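Local atomic coordinates of MaoC domain protein dehydratase (Chloroflexus aurantiacus, PDB entry 4E3E), a protein that catalyses the reversible dehydration of (2R,3S)-beta-methylmalyl-CoA to mesaconyl-CoA in the glyoxylate assimilation cycle that regenerates acetyl-CoA and produces pyruvate. Residues A[58-63]-A[98-103]; A[66-71]-A[138-143]. All blocks are in the same frame, centred on the assembly; numbering follows the deposited sequence.

Contact 1 (A[58-63]-A[98-103])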
loop_
_atom_site.group_PDB
_atom_site.type_symbol
_atom_site.label_atom_id
_atom_site.label_comp_id
_atom_site.label_asym_id
_atom_site.label_seq_id
_atom_site.Cartn_x
_atom_site.Cartn_y
_atom_site.Cartn_z
ATOM N N LEU A 58 -25.252 8.561 -7.484
ATOM C CA LEU A 58 -23.968 8.434 -8.181
ATOM C C LEU A 58 -23.841 7.054 -8.821
ATOM O O LEU A 58 -24.562 6.119 -8.441
ATOM C CB LEU A 58 -22.793 8.656 -7.200
ATOM C CG LEU A 58 -22.663 10.085 -6.656
ATOM C CD1 LEU A 58 -21.504 10.200 -5.686
ATOM C CD2 LEU A 58 -22.531 11.129 -7.771
ATOM N N GLU A 59 -22.961 6.905 -9.790
ATOM C CA GLU A 59 -22.748 5.626 -10.447
ATOM C C GLU A 59 -22.199 4.573 -9.515
ATOM O O GLU A 59 -22.553 3.432 -9.591
ATOM C CB GLU A 59 -21.818 5.775 -11.632
ATOM C CG GLU A 59 -22.257 6.780 -12.674
ATOM C CD GLU A 59 -21.278 6.916 -13.818
ATOM O OE1 GLU A 59 -20.521 5.974 -14.072
ATOM O OE2 GLU A 59 -21.271 7.965 -14.477
ATOM N N ARG A 60 -21.285 4.991 -8.652
ATOM C CA ARG A 60 -20.613 4.120 -7.727
ATOM C C ARG A 60 -19.867 5.064 -6.828
ATOM O O ARG A 60 -19.982 6.229 -6.986
ATOM C CB ARG A 60 -19.663 3.189 -8.444
ATOM C CG ARG A 60 -18.764 3.878 -9.434
ATOM C CD ARG A 60 -17.935 2.924 -10.261
ATOM N NE ARG A 60 -16.997 2.127 -9.493
ATOM C CZ ARG A 60 -16.222 1.192 -10.009
ATOM N NH1 ARG A 60 -15.400 0.510 -9.255
ATOM N NH2 ARG A 60 -16.283 0.931 -11.290
ATOM N N ALA A 61 -19.129 4.557 -5.869
ATOM C CA ALA A 61 -18.434 5.446 -4.975
ATOM C C ALA A 61 -17.461 6.247 -5.796
ATOM O O ALA A 61 -16.723 5.711 -6.554
ATOM C CB ALA A 61 -17.708 4.661 -3.917
ATOM N N PRO A 62 -17.461 7.544 -5.610
ATOM C CA PRO A 62 -16.527 8.418 -6.333
ATOM C C PRO A 62 -15.138 8.420 -5.674
ATOM O O PRO A 62 -15.024 8.087 -4.505
ATOM C CB PRO A 62 -17.158 9.798 -6.163
ATOM C CG PRO A 62 -17.829 9.713 -4.816
ATOM C CD PRO A 62 -18.366 8.305 -4.725
ATOM N N ILE A 63 -14.116 8.805 -6.438
ATOM C CA ILE A 63 -12.782 9.065 -5.917
ATOM C C ILE A 63 -12.837 10.240 -4.915
ATOM O O ILE A 63 -13.489 11.244 -5.174
ATOM C CB ILE A 63 -11.798 9.398 -7.091
ATOM C CG1 ILE A 63 -11.771 8.290 -8.155
ATOM C CG2 ILE A 63 -10.381 9.660 -6.580
ATOM C CD1 ILE A 63 -11.494 6.892 -7.614
ATOM N N VAL A 98 -17.553 14.708 -11.305
ATOM C CA VAL A 98 -17.181 13.595 -10.426
ATOM C C VAL A 98 -16.162 12.687 -11.125
ATOM O O VAL A 98 -16.246 12.443 -12.341
ATOM C CB VAL A 98 -18.434 12.770 -10.043
ATOM C CG1 VAL A 98 -18.084 11.583 -9.164
ATOM C CG2 VAL A 98 -19.432 13.656 -9.331
ATOM N N VAL A 99 -15.205 12.197 -10.348
ATOM C CA VAL A 99 -14.198 11.239 -10.814
ATOM C C VAL A 99 -14.529 9.853 -10.246
ATOM O O VAL A 99 -14.775 9.719 -9.042
ATOM C CB VAL A 99 -12.790 11.681 -10.342
ATOM C CG1 VAL A 99 -11.714 10.738 -10.871
ATOM C CG2 VAL A 99 -12.501 13.104 -10.829
ATOM N N TYR A 100 -14.551 8.840 -11.110
ATOM C CA TYR A 100 -14.807 7.459 -10.727
ATOM C C TYR A 100 -13.585 6.584 -11.041
ATOM O O TYR A 100 -12.783 6.947 -11.918
ATOM C CB TYR A 100 -16.010 6.927 -11.518
ATOM C CG TYR A 100 -17.342 7.573 -11.172
ATOM C CD1 TYR A 100 -17.942 7.362 -9.924
ATOM C CD2 TYR A 100 -18.016 8.371 -12.101
ATOM C CE1 TYR A 100 -19.165 7.937 -9.609
ATOM C CE2 TYR A 100 -19.246 8.951 -11.799
ATOM C CZ TYR A 100 -19.815 8.729 -10.552
ATOM O OH TYR A 100 -21.022 9.297 -10.229
ATOM N N PRO A 101 -13.436 5.424 -10.351
ATOM C CA PRO A 101 -12.412 4.451 -10.771
ATOM C C PRO A 101 -12.522 4.177 -12.260
ATOM O O PRO A 101 -13.647 3.999 -12.767
ATOM C CB PRO A 101 -12.798 3.175 -9.992
ATOM C CG PRO A 101 -13.495 3.689 -8.751
ATOM C CD PRO A 101 -14.214 4.947 -9.178
ATOM N N GLY A 102 -11.382 4.148 -12.952
ATOM C CA GLY A 102 -11.371 3.928 -14.397
ATOM C C GLY A 102 -11.202 5.204 -15.202
ATOM O O GLY A 102 -10.863 5.149 -16.381
ATOM N N ASP A 103 -11.452 6.355 -14.576
ATOM C CA ASP A 103 -11.266 7.653 -15.242
ATOM C C ASP A 103 -9.794 7.994 -15.339
ATOM O O ASP A 103 -9.003 7.573 -14.490
ATOM C CB ASP A 103 -12.005 8.779 -14.499
ATOM C CG ASP A 103 -13.522 8.700 -14.661
ATOM O OD1 ASP A 103 -13.998 7.918 -15.518
ATOM O OD2 ASP A 103 -14.237 9.427 -13.929
HETATM O O HOH W 1 -14.752 12.809 -7.358
#

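Contact 2 (A[66-71]-A[138-143])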
loop_
_atom_site.group_PDB
_atom_site.type_symbol
_atom_site.label_atom_id
_atom_site.label_comp_id
_atom_site.label_asym_id
_atom_site.label_seq_id
_atom_site.Cartn_x
_atom_site.Cartn_y
_atom_site.Cartn_z
ATOM N N LEU A 66 -9.880 14.915 -2.445
ATOM C CA LEU A 66 -8.476 15.214 -2.167
ATOM C C LEU A 66 -7.498 14.278 -2.886
ATOM O O LEU A 66 -6.380 14.693 -3.227
ATOM C CB LEU A 66 -8.206 15.223 -0.668
ATOM C CG LEU A 66 -8.895 16.332 0.090
ATOM C CD1 LEU A 66 -8.434 16.225 1.536
ATOM C CD2 LEU A 66 -8.516 17.695 -0.489
ATOM N N LEU A 67 -7.904 13.026 -3.112
ATOM C CA LEU A 67 -7.112 12.126 -3.963
ATOM C C LEU A 67 -7.019 12.708 -5.389
ATOM O O LEU A 67 -5.921 12.761 -5.971
ATOM C CB LEU A 67 -7.669 10.692 -3.967
ATOM C CG LEU A 67 -6.975 9.627 -4.841
ATOM C CD1 LEU A 67 -5.458 9.565 -4.601
ATOM C CD2 LEU A 67 -7.631 8.255 -4.618
ATOM N N VAL A 68 -8.160 13.154 -5.930
ATOM C CA VAL A 68 -8.184 13.905 -7.189
ATOM C C VAL A 68 -7.230 15.115 -7.134
ATOM O O VAL A 68 -6.408 15.325 -8.045
ATOM C CB VAL A 68 -9.603 14.392 -7.557
ATOM C CG1 VAL A 68 -9.557 15.334 -8.767
ATOM C CG2 VAL A 68 -10.530 13.209 -7.851
ATOM N N PHE A 69 -7.340 15.906 -6.073
ATOM C CA PHE A 69 -6.473 17.076 -5.918
ATOM C C PHE A 69 -4.969 16.750 -5.956
ATOM O O PHE A 69 -4.226 17.373 -6.739
ATOM C CB PHE A 69 -6.864 17.877 -4.680
ATOM C CG PHE A 69 -5.968 19.043 -4.406
ATOM C CD1 PHE A 69 -6.189 20.274 -5.025
ATOM C CD2 PHE A 69 -4.900 18.910 -3.539
ATOM C CE1 PHE A 69 -5.360 21.353 -4.769
ATOM C CE2 PHE A 69 -4.065 19.991 -3.280
ATOM C CZ PHE A 69 -4.293 21.211 -3.903
ATOM N N HIS A 70 -4.522 15.791 -5.134
ATOM C CA HIS A 70 -3.096 15.430 -5.073
ATOM C C HIS A 70 -2.544 14.878 -6.365
ATOM O O HIS A 70 -1.401 15.118 -6.722
ATOM C CB HIS A 70 -2.825 14.458 -3.932
ATOM C CG HIS A 70 -3.221 14.991 -2.580
ATOM N ND1 HIS A 70 -2.975 16.266 -2.209
ATOM C CD2 HIS A 70 -3.873 14.385 -1.510
ATOM C CE1 HIS A 70 -3.438 16.465 -0.959
ATOM N NE2 HIS A 70 -3.987 15.316 -0.531
ATOM N N ILE A 71 -3.369 14.143 -7.094
ATOM C CA ILE A 71 -2.958 13.638 -8.397
ATOM C C ILE A 71 -2.788 14.767 -9.430
ATOM O O ILE A 71 -1.757 14.822 -10.111
ATOM C CB ILE A 71 -3.888 12.507 -8.879
ATOM C CG1 ILE A 71 -3.622 11.253 -8.015
ATOM C CG2 ILE A 71 -3.653 12.200 -10.365
ATOM C CD1 ILE A 71 -4.622 10.144 -8.199
ATOM N N VAL A 138 -13.621 19.181 -17.112
ATOM C CA VAL A 138 -12.819 19.664 -15.995
ATOM C C VAL A 138 -13.330 19.003 -14.718
ATOM O O VAL A 138 -14.525 19.046 -14.430
ATOM C CB VAL A 138 -12.935 21.198 -15.895
ATOM C CG1 VAL A 138 -12.240 21.723 -14.649
ATOM C CG2 VAL A 138 -12.395 21.860 -17.178
ATOM N N VAL A 139 -12.422 18.372 -13.976
ATOM C CA VAL A 139 -12.755 17.726 -12.715
ATOM C C VAL A 139 -12.242 18.593 -11.575
ATOM O O VAL A 139 -12.722 18.497 -10.439
ATOM C CB VAL A 139 -12.187 16.280 -12.629
ATOM C CG1 VAL A 139 -12.738 15.427 -13.794
ATOM C CG2 VAL A 139 -10.668 16.281 -12.608
ATOM N N LEU A 140 -11.279 19.452 -11.897
ATOM C CA LEU A 140 -10.697 20.357 -10.921
ATOM C C LEU A 140 -9.923 21.459 -11.626
ATOM O O LEU A 140 -9.179 21.203 -12.582
ATOM C CB LEU A 140 -9.749 19.592 -10.004
ATOM C CG LEU A 140 -8.894 20.394 -9.010
ATOM C CD1 LEU A 140 -9.777 21.115 -7.996
ATOM C CD2 LEU A 140 -7.886 19.485 -8.314
ATOM N N GLU A 141 -10.115 22.683 -11.153
ATOM C CA GLU A 141 -9.230 23.796 -11.497
ATOM C C GLU A 141 -8.899 24.584 -10.227
ATOM O O GLU A 141 -9.710 24.656 -9.308
ATOM C CB GLU A 141 -9.852 24.703 -12.567
ATOM C CG GLU A 141 -11.137 25.399 -12.129
ATOM C CD GLU A 141 -11.677 26.345 -13.181
ATOM O OE1 GLU A 141 -10.881 27.022 -13.857
ATOM O OE2 GLU A 141 -12.902 26.415 -13.338
ATOM N N TYR A 142 -7.713 25.166 -10.173
ATOM C CA TYR A 142 -7.321 25.987 -9.026
ATOM C C TYR A 142 -6.160 26.890 -9.427
ATOM O O TYR A 142 -5.537 26.702 -10.486
ATOM C CB TYR A 142 -6.938 25.123 -7.808
ATOM C CG TYR A 142 -5.753 24.217 -8.065
ATOM C CD1 TYR A 142 -4.450 24.705 -7.987
ATOM C CD2 TYR A 142 -5.938 22.873 -8.405
ATOM C CE1 TYR A 142 -3.355 23.884 -8.247
ATOM C CE2 TYR A 142 -4.854 22.044 -8.665
ATOM C CZ TYR A 142 -3.562 22.558 -8.586
ATOM O OH TYR A 142 -2.472 21.757 -8.845
ATOM N N ILE A 143 -5.882 27.869 -8.576
ATOM C CA ILE A 143 -4.721 28.715 -8.722
ATOM C C ILE A 143 -3.814 28.405 -7.549
ATOM O O ILE A 143 -4.280 28.221 -6.426
ATOM C CB ILE A 143 -5.116 30.209 -8.708
ATOM C CG1 ILE A 143 -5.898 30.564 -9.980
ATOM C CG2 ILE A 143 -3.895 31.108 -8.538
ATOM C CD1 ILE A 143 -6.724 31.819 -9.829
#

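Contact 1 (A[58-63]-A[98-103])
Y100 lays its ring into the bend made by L58, E59 and R60. Its OH receives the backbone N-H of E59 (E59 N to Y100 OH 3.1 Å, nearly straight at 165°), while L58 CD2 closes on the same oxygen at 3.4 Å. With CG turned beside its own backbone N (chi1 -67°), the ring reaches back to 58-63 although the CB of Y100 points away from it. E59 CB lies over one ring face as a CH-pi contact, 4.1 Å from the centroid; its carboxylate stays above the same face, over the CE2 rim, with OE2 3.5 Å from Y100 CE2. V98 CG1 sits over the opposite face and also meets P62 CB at 3.6 Å. Both segments lie in loops of a MaoC-like hot-dog domain, one leading into helix 65-80, the other joining strands 84-95 and 104-116, and P62, I63 and V98 probably bind substrate. The backbone link is I63 N to V99 O, 2.8 Å; a water bridges I63 O and V99 N. I63 turns CG1 onto V99 CG1 and CD1 onto the P101 ring. R60, bent at chi3 (-63°), runs past Y100 and sets one guanidinium face, near its rim, against P101, while NH1 makes a salt bridge with E30. In the type II turn Y100-D103, D103 OD2 accepts the Y100 N-H from above the carboxylate plane (N to OD2 2.9 Å).

Contact 2 (A[66-71]-A[138-143])
F69 and L140 meet at the L140 CD2 methyl, which touches both F69 CA at 3.7 Å and F69 CD1 at 3.8 Å. L140 holds CG anti to its N (chi1 173°), sending the branch out from the strand toward helix 65-80. Further along the strand, F69 CE1 comes down over one face of the Y142 ring, off toward its rim, at 4.0 Å from Y142 CD2. The two rings are oblique, with centroids 5.3 Å apart and planes at 50°, and the two side chains cross at about a right angle. At the other end V68 CG1 touches V139 CG2 (4.1 Å) and, more loosely, L140 CB. The contact is wholly apolar and all five touching residues are buried. V139 and L140 both face G131 of strand 122-132, a classic beta bulge at the point where the chain turns a corner; this lets two consecutive side chains, V139 and L140, both point at the helix. One turn on, V72 packs on L140 and Y142 and F73 on Y142; T76, a turn further, also touches Y142. The axes of segments 66-71 and 140-143 approach to 9.7 Å and cross at -60°, as the central helix of a hot-dog fold lies against its sheet. Strand 138-149 runs between strands 122-132 and 84-95, while L66, on a different side of the helix, packs against helix 250-265.

From the N terminus the chain passes 58-63, enters helix 65-80 through 66-71, runs out along strand 84-95 and returns at 98-103, where contact 1 closes a loop containing that helix and strand. Strands 104-116 and 122-132 follow before 138-143 closes the longer loop of contact 2 back onto the helix. The two loops cross, since their segments alternate along the chain. V99 joins the contacts directly: its CG2 packs against V68 CG2 at 3.6 Å and against V139 CB, while I63 also leans on V68. Together the two contacts tie the loops bearing probable substrate-binding residues to the helix and the sheet beneath it.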